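Local coordinates for protein polyketide synthase/nonribosomal peptide synthetase hybrid RzxB (Pseudomonas fluorescens, PDB 5IL6) that probably removes water from beta-hydroxyacyl intermediates, as the dehydratase domain of a trans-AT polyketide synthase hybrid linked to rhizoxin assembly, at residues 92-102 against 113-121; 147-158 against 172-181. One frame throughout, in Å; residues are numbered along the deposited sequence.

Contact 1 (92-102 against 113-121)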
# COMPACT_ATOMS: atom_id res chain seq x y z
N ASP A 92 6.39 11.97 15.89
CA ASP A 92 6.64 12.37 17.27
C ASP A 92 7.70 13.46 17.29
O ASP A 92 8.31 13.79 16.26
CB ASP A 92 7.06 11.17 18.13
CG ASP A 92 8.31 10.47 17.62
OD1 ASP A 92 9.24 11.17 17.16
OD2 ASP A 92 8.37 9.23 17.70
N ALA A 93 7.93 14.01 18.48
CA ALA A 93 8.92 15.07 18.63
C ALA A 93 10.31 14.61 18.23
O ALA A 93 11.13 15.42 17.78
CB ALA A 93 8.92 15.57 20.08
N ALA A 94 10.61 13.32 18.38
CA ALA A 94 11.94 12.82 18.08
C ALA A 94 12.27 12.93 16.60
O ALA A 94 13.33 13.44 16.22
CB ALA A 94 12.05 11.37 18.52
N ASN A 95 11.36 12.47 15.74
CA ASN A 95 11.60 12.49 14.31
C ASN A 95 11.09 13.76 13.65
O ASN A 95 11.38 13.98 12.47
CB ASN A 95 10.97 11.26 13.64
CG ASN A 95 9.48 11.15 13.88
OD1 ASN A 95 8.77 12.15 14.00
ND2 ASN A 95 8.99 9.92 13.95
N ASN A 96 10.33 14.59 14.37
CA ASN A 96 9.82 15.84 13.83
C ASN A 96 8.97 15.58 12.59
O ASN A 96 8.82 16.45 11.73
CB ASN A 96 10.96 16.80 13.50
CG ASN A 96 10.48 18.20 13.17
OD1 ASN A 96 9.57 18.72 13.81
ND2 ASN A 96 11.08 18.81 12.16
N GLY A 97 8.40 14.38 12.50
CA GLY A 97 7.59 14.00 11.36
C GLY A 97 8.38 13.72 10.10
O GLY A 97 7.77 13.57 9.04
N GLU A 98 9.70 13.62 10.19
CA GLU A 98 10.55 13.53 9.00
C GLU A 98 10.78 12.07 8.63
O GLU A 98 11.25 11.28 9.45
CB GLU A 98 11.88 14.24 9.26
CG GLU A 98 11.75 15.74 9.46
CD GLU A 98 13.09 16.41 9.71
OE1 GLU A 98 14.00 15.76 10.26
OE2 GLU A 98 13.23 17.60 9.37
N LEU A 99 10.45 11.74 7.38
CA LEU A 99 10.64 10.40 6.84
C LEU A 99 11.51 10.51 5.59
O LEU A 99 11.14 11.20 4.63
CB LEU A 99 9.30 9.75 6.51
CG LEU A 99 9.25 8.24 6.29
CD1 LEU A 99 9.80 7.48 7.49
CD2 LEU A 99 7.82 7.81 6.04
N PHE A 100 12.65 9.83 5.60
CA PHE A 100 13.61 9.88 4.51
C PHE A 100 13.48 8.66 3.61
O PHE A 100 13.14 7.57 4.07
CB PHE A 100 15.04 9.95 5.06
CG PHE A 100 15.32 11.19 5.85
CD1 PHE A 100 14.99 11.26 7.19
CD2 PHE A 100 15.92 12.28 5.26
CE1 PHE A 100 15.25 12.40 7.93
CE2 PHE A 100 16.19 13.42 5.98
CZ PHE A 100 15.85 13.48 7.32
N LEU A 101 13.75 8.85 2.32
CA LEU A 101 13.80 7.76 1.35
C LEU A 101 15.12 7.86 0.60
O LEU A 101 15.41 8.88 -0.02
CB LEU A 101 12.63 7.82 0.37
CG LEU A 101 12.50 6.65 -0.62
CD1 LEU A 101 11.05 6.45 -1.01
CD2 LEU A 101 13.36 6.84 -1.87
N GLU A 102 15.92 6.79 0.67
CA GLU A 102 17.19 6.71 -0.03
C GLU A 102 17.05 5.81 -1.24
O GLU A 102 16.50 4.71 -1.14
CB GLU A 102 18.30 6.20 0.89
CG GLU A 102 18.96 7.28 1.72
CD GLU A 102 20.00 6.73 2.68
OE1 GLU A 102 20.41 5.56 2.52
OE2 GLU A 102 20.41 7.46 3.60
N ILE A 113 15.89 0.72 -2.44
CA ILE A 113 15.22 1.77 -1.68
C ILE A 113 15.23 1.43 -0.20
O ILE A 113 15.01 0.27 0.18
CB ILE A 113 13.78 2.00 -2.16
CG1 ILE A 113 13.77 2.40 -3.64
CG2 ILE A 113 13.09 3.06 -1.30
CD1 ILE A 113 13.52 1.23 -4.57
N GLY A 114 15.47 2.43 0.62
CA GLY A 114 15.24 2.32 2.06
C GLY A 114 14.52 3.55 2.56
O GLY A 114 14.82 4.67 2.16
N ILE A 115 13.54 3.33 3.43
CA ILE A 115 12.76 4.40 4.06
C ILE A 115 13.02 4.33 5.55
O ILE A 115 12.85 3.27 6.17
CB ILE A 115 11.26 4.27 3.75
CG1 ILE A 115 11.02 4.34 2.24
CG2 ILE A 115 10.47 5.36 4.47
CD1 ILE A 115 9.59 4.08 1.82
N TYR A 116 13.41 5.46 6.15
CA TYR A 116 13.84 5.45 7.54
C TYR A 116 13.57 6.80 8.19
O TYR A 116 13.29 7.80 7.52
CB TYR A 116 15.32 5.09 7.64
CG TYR A 116 16.20 6.04 6.87
CD1 TYR A 116 16.66 7.21 7.45
CD2 TYR A 116 16.57 5.77 5.56
CE1 TYR A 116 17.46 8.09 6.76
CE2 TYR A 116 17.37 6.64 4.85
CZ TYR A 116 17.82 7.80 5.46
OH TYR A 116 18.62 8.69 4.78
N ALA A 117 13.69 6.81 9.51
CA ALA A 117 13.49 8.00 10.33
C ALA A 117 14.32 7.84 11.60
O ALA A 117 14.79 6.74 11.91
CB ALA A 117 12.01 8.20 10.69
N TYR A 118 14.51 8.94 12.31
CA TYR A 118 15.35 8.93 13.50
C TYR A 118 14.49 8.92 14.76
O TYR A 118 13.45 9.58 14.82
CB TYR A 118 16.27 10.15 13.50
CG TYR A 118 17.35 10.06 12.45
CD1 TYR A 118 18.51 9.32 12.67
CD2 TYR A 118 17.20 10.68 11.23
CE1 TYR A 118 19.48 9.22 11.71
CE2 TYR A 118 18.17 10.59 10.25
CZ TYR A 118 19.31 9.86 10.50
OH TYR A 118 20.28 9.77 9.53
N ASP A 119 14.94 8.17 15.77
CA ASP A 119 14.22 8.04 17.03
C ASP A 119 14.75 9.06 18.04
O ASP A 119 15.66 9.85 17.75
CB ASP A 119 14.30 6.60 17.55
CG ASP A 119 15.66 6.26 18.12
OD1 ASP A 119 16.63 6.98 17.84
OD2 ASP A 119 15.74 5.24 18.84
N GLN A 120 14.18 9.04 19.25
CA GLN A 120 14.68 9.91 20.32
C GLN A 120 16.17 9.72 20.57
O GLN A 120 16.85 10.68 20.95
CB GLN A 120 13.91 9.65 21.62
CG GLN A 120 12.56 10.36 21.74
CD GLN A 120 11.41 9.58 21.10
OE1 GLN A 120 11.63 8.56 20.45
NE2 GLN A 120 10.20 10.10 21.25
N ALA A 121 16.68 8.51 20.38
CA ALA A 121 18.08 8.22 20.66
C ALA A 121 19.05 8.71 19.58
O ALA A 121 20.25 8.45 19.70
CB ALA A 121 18.27 6.71 20.83
O HOH W 1 13.36 11.45 11.20
O HOH W 2 11.20 8.15 14.98

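Contact 2 (147-158 against 172-181)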
# COMPACT_ATOMS: atom_id res chain seq x y z
N LEU A 147 -21.33 -16.32 -9.63
CA LEU A 147 -22.35 -17.35 -9.50
C LEU A 147 -22.18 -18.09 -8.18
O LEU A 147 -21.13 -18.70 -7.94
CB LEU A 147 -22.23 -18.34 -10.66
CG LEU A 147 -23.13 -19.58 -10.57
CD1 LEU A 147 -24.60 -19.18 -10.50
CD2 LEU A 147 -22.85 -20.56 -11.70
N GLY A 148 -23.19 -18.03 -7.33
CA GLY A 148 -23.08 -18.65 -6.02
C GLY A 148 -22.30 -17.85 -5.01
O GLY A 148 -22.06 -18.34 -3.91
N ALA A 149 -21.90 -16.63 -5.36
CA ALA A 149 -21.02 -15.86 -4.50
C ALA A 149 -21.75 -15.40 -3.24
O ALA A 149 -22.97 -15.28 -3.20
CB ALA A 149 -20.48 -14.64 -5.24
N GLN A 150 -20.96 -15.16 -2.20
CA GLN A 150 -21.46 -14.71 -0.91
C GLN A 150 -21.19 -13.22 -0.77
O GLN A 150 -20.07 -12.76 -0.98
CB GLN A 150 -20.78 -15.49 0.22
CG GLN A 150 -21.08 -15.01 1.64
CD GLN A 150 -20.14 -15.60 2.66
OE1 GLN A 150 -19.41 -16.56 2.37
NE2 GLN A 150 -20.13 -15.04 3.86
N VAL A 151 -22.23 -12.46 -0.41
CA VAL A 151 -22.07 -11.05 -0.10
C VAL A 151 -21.48 -10.94 1.30
O VAL A 151 -22.05 -11.48 2.26
CB VAL A 151 -23.40 -10.30 -0.20
CG1 VAL A 151 -23.25 -8.86 0.30
CG2 VAL A 151 -23.90 -10.30 -1.64
N VAL A 152 -20.35 -10.26 1.42
CA VAL A 152 -19.66 -10.10 2.69
C VAL A 152 -20.07 -8.76 3.29
O VAL A 152 -20.09 -7.75 2.59
CB VAL A 152 -18.14 -10.21 2.53
CG1 VAL A 152 -17.44 -10.01 3.86
CG2 VAL A 152 -17.76 -11.55 1.92
N ASP A 153 -20.40 -8.77 4.58
CA ASP A 153 -20.78 -7.55 5.27
C ASP A 153 -19.54 -6.69 5.50
O ASP A 153 -18.65 -7.06 6.27
CB ASP A 153 -21.46 -7.89 6.59
CG ASP A 153 -21.89 -6.66 7.37
OD1 ASP A 153 -21.81 -5.55 6.82
OD2 ASP A 153 -22.32 -6.82 8.53
N VAL A 154 -19.48 -5.54 4.82
CA VAL A 154 -18.30 -4.68 4.92
C VAL A 154 -18.12 -4.21 6.36
O VAL A 154 -16.99 -4.15 6.87
CB VAL A 154 -18.42 -3.50 3.94
CG1 VAL A 154 -17.50 -2.35 4.35
CG2 VAL A 154 -18.09 -3.96 2.53
N GLU A 155 -19.21 -3.87 7.04
CA GLU A 155 -19.10 -3.42 8.42
C GLU A 155 -18.60 -4.53 9.33
O GLU A 155 -17.89 -4.26 10.31
CB GLU A 155 -20.46 -2.90 8.91
CG GLU A 155 -20.90 -1.62 8.21
CD GLU A 155 -19.94 -0.47 8.44
OE1 GLU A 155 -19.26 -0.45 9.49
OE2 GLU A 155 -19.85 0.41 7.56
N ALA A 156 -18.93 -5.79 9.02
CA ALA A 156 -18.35 -6.90 9.76
C ALA A 156 -16.84 -6.95 9.58
O ALA A 156 -16.10 -7.30 10.50
CB ALA A 156 -18.99 -8.22 9.32
N CYS A 157 -16.36 -6.59 8.38
CA CYS A 157 -14.92 -6.55 8.15
C CYS A 157 -14.26 -5.45 8.97
O CYS A 157 -13.23 -5.67 9.61
CB CYS A 157 -14.63 -6.37 6.66
SG CYS A 157 -15.11 -7.79 5.63
N TYR A 158 -14.85 -4.24 8.95
CA TYR A 158 -14.27 -3.15 9.73
C TYR A 158 -14.38 -3.42 11.23
O TYR A 158 -13.51 -3.00 12.00
CB TYR A 158 -14.93 -1.83 9.36
CG TYR A 158 -14.47 -1.30 8.02
CD1 TYR A 158 -13.13 -1.02 7.80
CD2 TYR A 158 -15.37 -1.08 6.98
CE1 TYR A 158 -12.68 -0.54 6.58
CE2 TYR A 158 -14.93 -0.60 5.75
CZ TYR A 158 -13.59 -0.34 5.56
OH TYR A 158 -13.13 0.14 4.35
N HIS A 172 -10.23 6.59 4.74
CA HIS A 172 -9.63 5.28 4.53
C HIS A 172 -10.62 4.14 4.75
O HIS A 172 -10.20 2.97 4.79
CB HIS A 172 -8.40 5.11 5.44
CG HIS A 172 -7.17 5.76 4.89
ND1 HIS A 172 -6.06 5.04 4.51
CD2 HIS A 172 -6.87 7.06 4.67
CE1 HIS A 172 -5.13 5.87 4.07
NE2 HIS A 172 -5.59 7.10 4.16
N ARG A 173 -11.90 4.43 4.91
CA ARG A 173 -12.94 3.41 4.94
C ARG A 173 -13.61 3.30 3.57
O ARG A 173 -14.79 3.56 3.40
CB ARG A 173 -13.97 3.71 6.02
CG ARG A 173 -13.50 3.47 7.43
CD ARG A 173 -14.55 3.93 8.43
NE ARG A 173 -15.79 3.16 8.31
CZ ARG A 173 -16.13 2.13 9.08
NH1 ARG A 173 -15.33 1.71 10.05
NH2 ARG A 173 -17.28 1.51 8.87
N ARG A 174 -12.81 2.90 2.58
CA ARG A 174 -13.20 2.98 1.19
C ARG A 174 -13.71 1.66 0.63
O ARG A 174 -13.96 1.57 -0.58
CB ARG A 174 -12.02 3.48 0.35
CG ARG A 174 -11.41 4.78 0.87
CD ARG A 174 -12.27 5.99 0.59
NE ARG A 174 -13.40 6.14 1.52
CZ ARG A 174 -14.67 6.34 1.15
NH1 ARG A 174 -15.01 6.42 -0.13
NH2 ARG A 174 -15.60 6.49 2.08
N LEU A 175 -13.86 0.63 1.46
CA LEU A 175 -14.50 -0.60 1.02
C LEU A 175 -15.99 -0.34 0.84
O LEU A 175 -16.70 -0.09 1.81
CB LEU A 175 -14.26 -1.72 2.03
CG LEU A 175 -12.91 -2.45 2.01
CD1 LEU A 175 -12.90 -3.56 3.05
CD2 LEU A 175 -12.57 -3.01 0.63
N LEU A 176 -16.46 -0.41 -0.40
CA LEU A 176 -17.86 -0.16 -0.71
C LEU A 176 -18.68 -1.43 -0.81
O LEU A 176 -19.86 -1.43 -0.43
CB LEU A 176 -17.97 0.63 -2.03
CG LEU A 176 -17.27 1.99 -2.03
CD1 LEU A 176 -17.42 2.67 -3.38
CD2 LEU A 176 -17.80 2.89 -0.92
N SER A 177 -18.10 -2.51 -1.31
CA SER A 177 -18.80 -3.79 -1.37
C SER A 177 -17.77 -4.91 -1.45
O SER A 177 -16.63 -4.71 -1.89
CB SER A 177 -19.76 -3.85 -2.56
OG SER A 177 -19.06 -3.79 -3.79
N LEU A 178 -18.19 -6.10 -1.02
CA LEU A 178 -17.35 -7.28 -1.02
C LEU A 178 -18.20 -8.48 -1.38
O LEU A 178 -19.32 -8.63 -0.87
CB LEU A 178 -16.70 -7.54 0.35
CG LEU A 178 -15.61 -6.61 0.87
CD1 LEU A 178 -15.33 -6.92 2.34
CD2 LEU A 178 -14.35 -6.71 0.04
N VAL A 179 -17.69 -9.34 -2.26
CA VAL A 179 -18.30 -10.63 -2.54
C VAL A 179 -17.20 -11.69 -2.52
O VAL A 179 -16.08 -11.44 -2.98
CB VAL A 179 -19.05 -10.65 -3.88
CG1 VAL A 179 -20.18 -9.63 -3.87
CG2 VAL A 179 -18.10 -10.38 -5.04
N ARG A 180 -17.52 -12.86 -1.97
CA ARG A 180 -16.57 -13.94 -1.81
C ARG A 180 -17.02 -15.16 -2.60
O ARG A 180 -18.20 -15.53 -2.57
CB ARG A 180 -16.40 -14.32 -0.34
CG ARG A 180 -15.44 -15.48 -0.13
CD ARG A 180 -15.22 -15.78 1.34
NE ARG A 180 -14.34 -16.93 1.52
CZ ARG A 180 -14.02 -17.46 2.69
NH1 ARG A 180 -14.52 -16.96 3.82
NH2 ARG A 180 -13.21 -18.51 2.74
N GLN A 181 -16.08 -15.78 -3.31
CA GLN A 181 -16.33 -17.02 -4.05
C GLN A 181 -15.18 -17.97 -3.70
O GLN A 181 -14.11 -17.91 -4.32
CB GLN A 181 -16.41 -16.78 -5.55
CG GLN A 181 -16.72 -18.03 -6.36
CD GLN A 181 -18.14 -18.51 -6.16
OE1 GLN A 181 -18.41 -19.39 -5.34
NE2 GLN A 181 -19.07 -17.93 -6.92
O HOH W 3 -20.68 -6.19 0.45

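Contact 1 (92-102 against 113-121)
Tyr116 OH donates to Glu102 OE2 in a very short bond of 2.5 Å, with carboxylate and ring planes 76° apart. Phe100 CB lies over one face of the same ring, a CH-pi contact 3.8 Å from the ring centroid. The Phe100 and Tyr116 rings are nearly parallel, at 10°, but slid apart with little overlap. With Tyr116 CG between the backbone N and carbonyl carbon (chi1 58°), the phenol lies across the sheet face, next to Phe100 CB and Glu102. On the other face of the sheet, Leu99 CG packs on Ile115 CG2 at 3.6 Å, and Leu101 lies against Ile113 and Ile115. Strands 98-105 and 110-118 form an antiparallel beta hairpin of the hotdog-type dehydratase fold, and helix 53-67 covers this apolar face through Met59. Phe100 and Tyr116 are a hydrogen-bonded pair; Phe100 N reaches Tyr116 O at 2.9 Å. Glu102 and Gly114 form the next such pair. Beyond them, one water bridges Asn95 ND2 and Tyr118 O. ND2 also binds Ser90 O, and Asn95 OD1 is gripped twice, by Asp92 N and Gly97 N from opposite faces of its plane, at 3.0 and 2.7 Å. The Gly97 bond makes an Asx turn.

Contact 2 (147-158 against 172-181)
Gln150 and Arg180 pair through their backbones, joining strand 150-152 antiparallel to strand 175-181. After Asp153, at the N-cap, helix 154-164 begins and runs across strand 175-181. Both segments belong to the second hotdog-family region, consistent with the double-hotdog fold of polyketide synthase dehydratases. Gln150 N binds Arg180 O at 2.8 Å, and Arg180 N returns a bond to Gln150 O. Val152 N also donates to Leu178 O. A water joins Val152 O to Leu178 N.

Apolar contacts gather round Leu178. Its CB meets Val152 CB, its CG meets Val154 CG2, and its CD1 touches Cys157 SG at 3.4 Å. Leu219 covers Val152 and Cys157 from a loop.

The charged contacts join Glu155 and Tyr158 of the helix to Arg173. Arg173 is bent at chi3 (64°), which brings its guanidinium over one face of the Tyr158 ring. This is a cation-pi contact, with CZ 4.3 Å from the centroid and the planes 32° apart. Arg173 NH2 also makes a salt bridge with Glu155 OE1 at 2.9 Å. Glu155 OE1 accepts through its syn lone pair and lies in the guanidinium plane.

Tyr158 OH accepts from Leu175 N at 3.0 Å and bonds Gln212 OE1. A phenylalanine here removes the hydroxyl, and Leu175 N and Gln212 OE1 would probably be left without this partner. Leu175 CB packs against Tyr158 OH at 3.2 Å.

In the fold
From the N terminus, the chain runs through strands 19-20 and 27-32, helix 53-67 and strand 77-85. Contact 1 then closes the hairpin between strands 98-105 and 110-118, whose outer neighbours are strands 27-32 and 124-135. The chain continues through strand 124-135 before contact 2 opens. There residues 147-158 meet 172-181, enclosing the rest of helix 154-164 and strand 166-168. Strand 184-190 then pairs with strand 175-181. The two contacts follow in series; they neither nest nor cross. The centres of contact 1 and contact 2 are about 36 Å apart, on opposite sides of the chain's centre. Each joins neighbouring strands within its own hotdog-family region, and neither links one region to the other.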